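Protein STE5 (PDB 3FZE) is a yeast pheromone-response scaffold whose minimal scaffold domain cocatalyses phosphorylation of the MAP kinase Fus3 by Ste7. Local coordinates at residues A[16-21]-A[108-113]; A[94-99]-A[132-137]. One frame throughout, in Å; residues are numbered along the deposited sequence.

Contact 1 (A[16-21]-A[108-113]); sequences KPDNLA and HEHLGI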
# COMPACT_ATOMS: atom_id res chain seq x y z
N LYS A 16 12.14 -9.50 -7.70
CA LYS A 16 12.30 -10.42 -6.59
C LYS A 16 12.65 -9.73 -5.27
O LYS A 16 13.73 -9.94 -4.71
CB LYS A 16 13.33 -11.51 -6.93
CG LYS A 16 12.85 -12.47 -8.01
CD LYS A 16 13.82 -13.60 -8.25
CE LYS A 16 13.30 -14.53 -9.33
NZ LYS A 16 14.20 -15.69 -9.58
N PRO A 17 11.74 -8.89 -4.77
CA PRO A 17 11.95 -8.26 -3.46
C PRO A 17 11.98 -9.31 -2.35
O PRO A 17 11.28 -10.30 -2.44
CB PRO A 17 10.71 -7.37 -3.29
CG PRO A 17 9.70 -7.91 -4.26
CD PRO A 17 10.46 -8.51 -5.40
N ASP A 18 12.80 -9.07 -1.33
CA ASP A 18 12.87 -9.93 -0.14
C ASP A 18 11.70 -9.69 0.80
O ASP A 18 11.37 -10.54 1.64
CB ASP A 18 14.17 -9.64 0.62
CG ASP A 18 15.41 -9.96 -0.20
OD1 ASP A 18 15.51 -11.10 -0.71
OD2 ASP A 18 16.28 -9.07 -0.34
N ASN A 19 11.10 -8.51 0.65
CA ASN A 19 10.01 -8.07 1.52
C ASN A 19 9.27 -6.90 0.87
O ASN A 19 9.78 -6.27 -0.07
CB ASN A 19 10.55 -7.65 2.90
CG ASN A 19 9.48 -7.63 3.97
OD1 ASN A 19 8.43 -8.25 3.81
ND2 ASN A 19 9.74 -6.93 5.07
N LEU A 20 8.06 -6.63 1.35
CA LEU A 20 7.30 -5.48 0.89
C LEU A 20 6.88 -4.62 2.06
O LEU A 20 6.64 -5.12 3.17
CB LEU A 20 6.02 -5.93 0.19
CG LEU A 20 6.16 -6.80 -1.05
CD1 LEU A 20 4.77 -7.19 -1.56
CD2 LEU A 20 6.94 -6.08 -2.12
N ALA A 21 6.75 -3.33 1.78
CA ALA A 21 6.06 -2.40 2.66
C ALA A 21 4.86 -1.88 1.90
O ALA A 21 5.01 -1.30 0.82
CB ALA A 21 6.97 -1.24 3.03
N HIS A 108 18.31 -3.36 5.03
CA HIS A 108 19.33 -4.34 4.66
C HIS A 108 18.83 -5.45 3.75
O HIS A 108 19.37 -6.56 3.74
CB HIS A 108 19.96 -4.95 5.92
CG HIS A 108 20.59 -3.93 6.82
ND1 HIS A 108 21.70 -3.21 6.45
CD2 HIS A 108 20.28 -3.53 8.07
CE1 HIS A 108 22.04 -2.40 7.43
NE2 HIS A 108 21.19 -2.57 8.43
N GLU A 109 17.79 -5.16 2.97
CA GLU A 109 17.25 -6.14 2.03
C GLU A 109 16.65 -5.40 0.86
O GLU A 109 16.53 -4.17 0.89
CB GLU A 109 16.18 -6.99 2.72
CG GLU A 109 15.00 -6.18 3.19
CD GLU A 109 13.99 -7.01 3.94
OE1 GLU A 109 13.96 -8.24 3.75
OE2 GLU A 109 13.22 -6.41 4.72
N HIS A 110 16.26 -6.13 -0.18
CA HIS A 110 15.58 -5.52 -1.31
C HIS A 110 14.11 -5.37 -0.95
O HIS A 110 13.35 -6.34 -0.97
CB HIS A 110 15.76 -6.35 -2.57
CG HIS A 110 17.19 -6.54 -2.97
ND1 HIS A 110 17.92 -5.55 -3.59
CD2 HIS A 110 18.02 -7.60 -2.84
CE1 HIS A 110 19.14 -5.99 -3.82
NE2 HIS A 110 19.23 -7.23 -3.37
N LEU A 111 13.73 -4.15 -0.62
CA LEU A 111 12.38 -3.85 -0.15
C LEU A 111 11.54 -3.26 -1.27
O LEU A 111 11.89 -2.22 -1.84
CB LEU A 111 12.47 -2.88 1.02
CG LEU A 111 11.20 -2.45 1.74
CD1 LEU A 111 10.45 -3.66 2.26
CD2 LEU A 111 11.57 -1.50 2.88
N GLY A 112 10.43 -3.93 -1.59
CA GLY A 112 9.47 -3.39 -2.54
C GLY A 112 8.48 -2.49 -1.83
O GLY A 112 7.95 -2.85 -0.79
N ILE A 113 8.26 -1.31 -2.39
CA ILE A 113 7.34 -0.34 -1.81
C ILE A 113 6.10 -0.22 -2.67
O ILE A 113 6.19 0.04 -3.87
CB ILE A 113 8.00 1.05 -1.67
CG1 ILE A 113 9.27 0.95 -0.85
CG2 ILE A 113 7.01 2.04 -1.05
CD1 ILE A 113 9.04 0.48 0.55
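Asp18 and His110 grip each other twice where two parallel strands begin. The backbone N of Asp18 donates to His110 O at 2.8 Å, lying in the carbonyl plane but with a bent N-H...O angle of 140°. In return the Asp18 carboxylate takes the N-H of His110 itself: Asp18 OD2 accepts from His110 N at 2.9 Å, met on its anti side and 17° out of the carboxylate plane. With Asp18 CG turned beside its own backbone N (chi1 -63°), the carboxylate reaches across to that donor. OD2 also lies at the edge of the imidazole, 3.4 Å from His110 CD2.

Beyond this start the pairing becomes regular. Gly112 N gives its hydrogen to Asn19 O at 2.9 Å, and Gly112 O in turn accepts from Ala21 N, also at 2.9 Å. Strands 19-26 and 111-117 are thereby joined as central parallel neighbours in the mixed sheet of this vWA-like alpha/beta/alpha domain. Gly112 brings no side chain to the face where Leu20 lies, and Leu20 CD2 packs 3.7 Å from Gly112 CA.

Asn19 points to the other face, where the Glu109 carboxylate, from the loop before the strand, lies obliquely across it, OE2 being 3.5 Å from Asn19 CB. The polar ends of both turn to Arg53: Glu109 OE1 forms a salt bridge with its NH2, while Asn19 ND2 donates to its backbone O. By pairing with Glu109, Arg53 may ease the approach of the two acidic side chains, Glu109 and Asp18. Further along that face, Ala21 CB meets Ile113 CD1.

Contact 2 (A[94-99]-A[132-137]); sequences SPIWLK and YRCFTS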
# COMPACT_ATOMS: atom_id res chain seq x y z
N SER A 94 5.23 10.67 5.98
CA SER A 94 6.18 10.91 4.90
C SER A 94 6.99 9.64 4.72
O SER A 94 7.09 8.83 5.65
CB SER A 94 7.12 12.08 5.22
OG SER A 94 7.98 11.77 6.30
N PRO A 95 7.55 9.44 3.53
CA PRO A 95 8.37 8.24 3.34
C PRO A 95 9.56 8.21 4.31
O PRO A 95 9.83 7.15 4.88
CB PRO A 95 8.85 8.37 1.89
CG PRO A 95 7.74 9.12 1.22
CD PRO A 95 7.25 10.12 2.25
N ILE A 96 10.24 9.33 4.51
CA ILE A 96 11.36 9.35 5.45
C ILE A 96 10.90 9.04 6.87
O ILE A 96 11.57 8.31 7.60
CB ILE A 96 12.16 10.68 5.42
CG1 ILE A 96 13.39 10.56 6.32
CG2 ILE A 96 11.30 11.84 5.87
CD1 ILE A 96 14.26 9.37 6.00
N TRP A 97 9.74 9.58 7.28
CA TRP A 97 9.20 9.23 8.58
C TRP A 97 9.04 7.71 8.67
O TRP A 97 9.42 7.09 9.66
CB TRP A 97 7.85 9.90 8.86
CG TRP A 97 7.24 9.38 10.12
CD1 TRP A 97 7.46 9.83 11.39
CD2 TRP A 97 6.34 8.26 10.24
NE1 TRP A 97 6.75 9.07 12.29
CE2 TRP A 97 6.06 8.10 11.61
CE3 TRP A 97 5.76 7.39 9.32
CZ2 TRP A 97 5.20 7.11 12.09
CZ3 TRP A 97 4.90 6.39 9.79
CH2 TRP A 97 4.65 6.26 11.17
N LEU A 98 8.46 7.12 7.63
CA LEU A 98 8.23 5.68 7.62
C LEU A 98 9.54 4.89 7.68
O LEU A 98 9.65 3.93 8.45
CB LEU A 98 7.40 5.26 6.40
CG LEU A 98 6.94 3.80 6.37
CD1 LEU A 98 5.93 3.51 7.50
CD2 LEU A 98 6.35 3.45 5.00
N LYS A 99 10.53 5.29 6.89
CA LYS A 99 11.81 4.59 6.91
C LYS A 99 12.46 4.67 8.29
O LYS A 99 12.94 3.67 8.82
CB LYS A 99 12.76 5.12 5.84
CG LYS A 99 14.13 4.44 5.82
CD LYS A 99 15.16 5.21 6.65
CE LYS A 99 16.51 4.49 6.64
NZ LYS A 99 17.63 5.43 6.98
N TYR A 132 9.81 9.01 -2.23
CA TYR A 132 10.18 7.71 -1.67
C TYR A 132 11.69 7.52 -1.80
O TYR A 132 12.23 6.43 -1.59
CB TYR A 132 9.33 6.62 -2.30
CG TYR A 132 7.87 6.77 -1.86
CD1 TYR A 132 7.04 7.70 -2.46
CD2 TYR A 132 7.36 6.02 -0.80
CE1 TYR A 132 5.72 7.87 -2.05
CE2 TYR A 132 6.04 6.18 -0.39
CZ TYR A 132 5.23 7.11 -1.01
OH TYR A 132 3.92 7.27 -0.60
N ARG A 133 12.33 8.62 -2.17
CA ARG A 133 13.74 8.91 -1.96
C ARG A 133 14.52 7.93 -1.09
O ARG A 133 15.41 7.23 -1.57
CB ARG A 133 13.88 10.31 -1.36
N CYS A 134 14.18 7.90 0.19
CA CYS A 134 14.97 7.25 1.22
C CYS A 134 15.00 5.73 1.14
O CYS A 134 15.81 5.09 1.80
CB CYS A 134 14.39 7.64 2.57
SG CYS A 134 12.60 7.41 2.57
N PHE A 135 14.10 5.15 0.36
CA PHE A 135 14.10 3.71 0.20
C PHE A 135 15.10 3.29 -0.87
O PHE A 135 14.94 2.27 -1.53
CB PHE A 135 12.68 3.18 -0.04
CG PHE A 135 11.77 3.34 1.15
CD1 PHE A 135 10.87 4.40 1.21
CD2 PHE A 135 11.85 2.47 2.22
CE1 PHE A 135 10.06 4.56 2.31
CE2 PHE A 135 11.04 2.63 3.32
CZ PHE A 135 10.14 3.68 3.37
N THR A 136 16.14 4.11 -1.03
CA THR A 136 17.34 3.73 -1.78
C THR A 136 18.29 3.05 -0.81
O THR A 136 18.46 3.51 0.32
CB THR A 136 18.05 4.95 -2.40
OG1 THR A 136 18.51 5.83 -1.37
CG2 THR A 136 17.11 5.71 -3.33
N SER A 137 18.91 1.95 -1.23
CA SER A 137 19.69 1.13 -0.31
C SER A 137 20.70 0.27 -1.04
O SER A 137 20.51 -0.94 -1.17
CB SER A 137 18.76 0.24 0.50
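Pro95 presses its ring onto the phenol of Tyr132 almost dead centre. Its CG sits 3.6 Å from the centroid of the Tyr132 ring and only 7° off the normal, a CH-pi contact in which the two side chains cross at about a right angle. Tyr132 CG is turned beside its own backbone N (chi1 -68°), which swings the ring under the proline, and its hydroxyl is held by a hydrogen bond to Ile127 O.

The thiol of Cys134 lies against the first turn of the helix. SG stands between the backbone N and carbonyl carbon of its own residue (chi1 48°) and rests against the peptide linking Pro95 to Ile96, 3.6 Å from Ile96 N. Next to it, Ile96 CD1 reaches back to Cys134 CB at 3.8 Å, although the Ile96 side chain leaves the backbone heading away.

Pro95 and Ile96 belong to the N-terminal turn of helix 95-102, which Ser94 caps: its OG accepts from Trp97 N at 3.0 Å. The helix and the loop carrying 132-137 pack together on one side of the central sheet of the vWA-like fold, and no hydrogen bond joins the two segments.

Phe135 meets the helix obliquely. Its CE1 lies 4.0 Å from Pro95 CB, whereas its CZ comes within 3.9 Å of Lys99 CB, so the ring spans one turn of the helix. Leu98 crosses the same ring at about a right angle, bringing CD2 to 4.1 Å from Phe135 CZ. Lys99 contributes its CB here; in one of its two modelled conformers NZ bonds to Asn106 OD1.

The strand 111-117 is where contact 1 and contact 2 meet, their centres about 13 Å apart. Leu111 and Ile113 point to the sheet face on which the aromatic rings of 132-137 lie: Ile113 CD1 is 3.8 Å from Phe135 CD2, and Leu111 CD2 is 4.0 Å from that same carbon. Tyr132 joins in, its CD2 being 4.0 Å from Ile113 CG2. The rings therefore lie between the strand pair of contact 1 and helix 95-102 of contact 2. That helix directly precedes strand 111-117 in the chain, and the four segments alternate in sequence, all within the Fus3-binding family region.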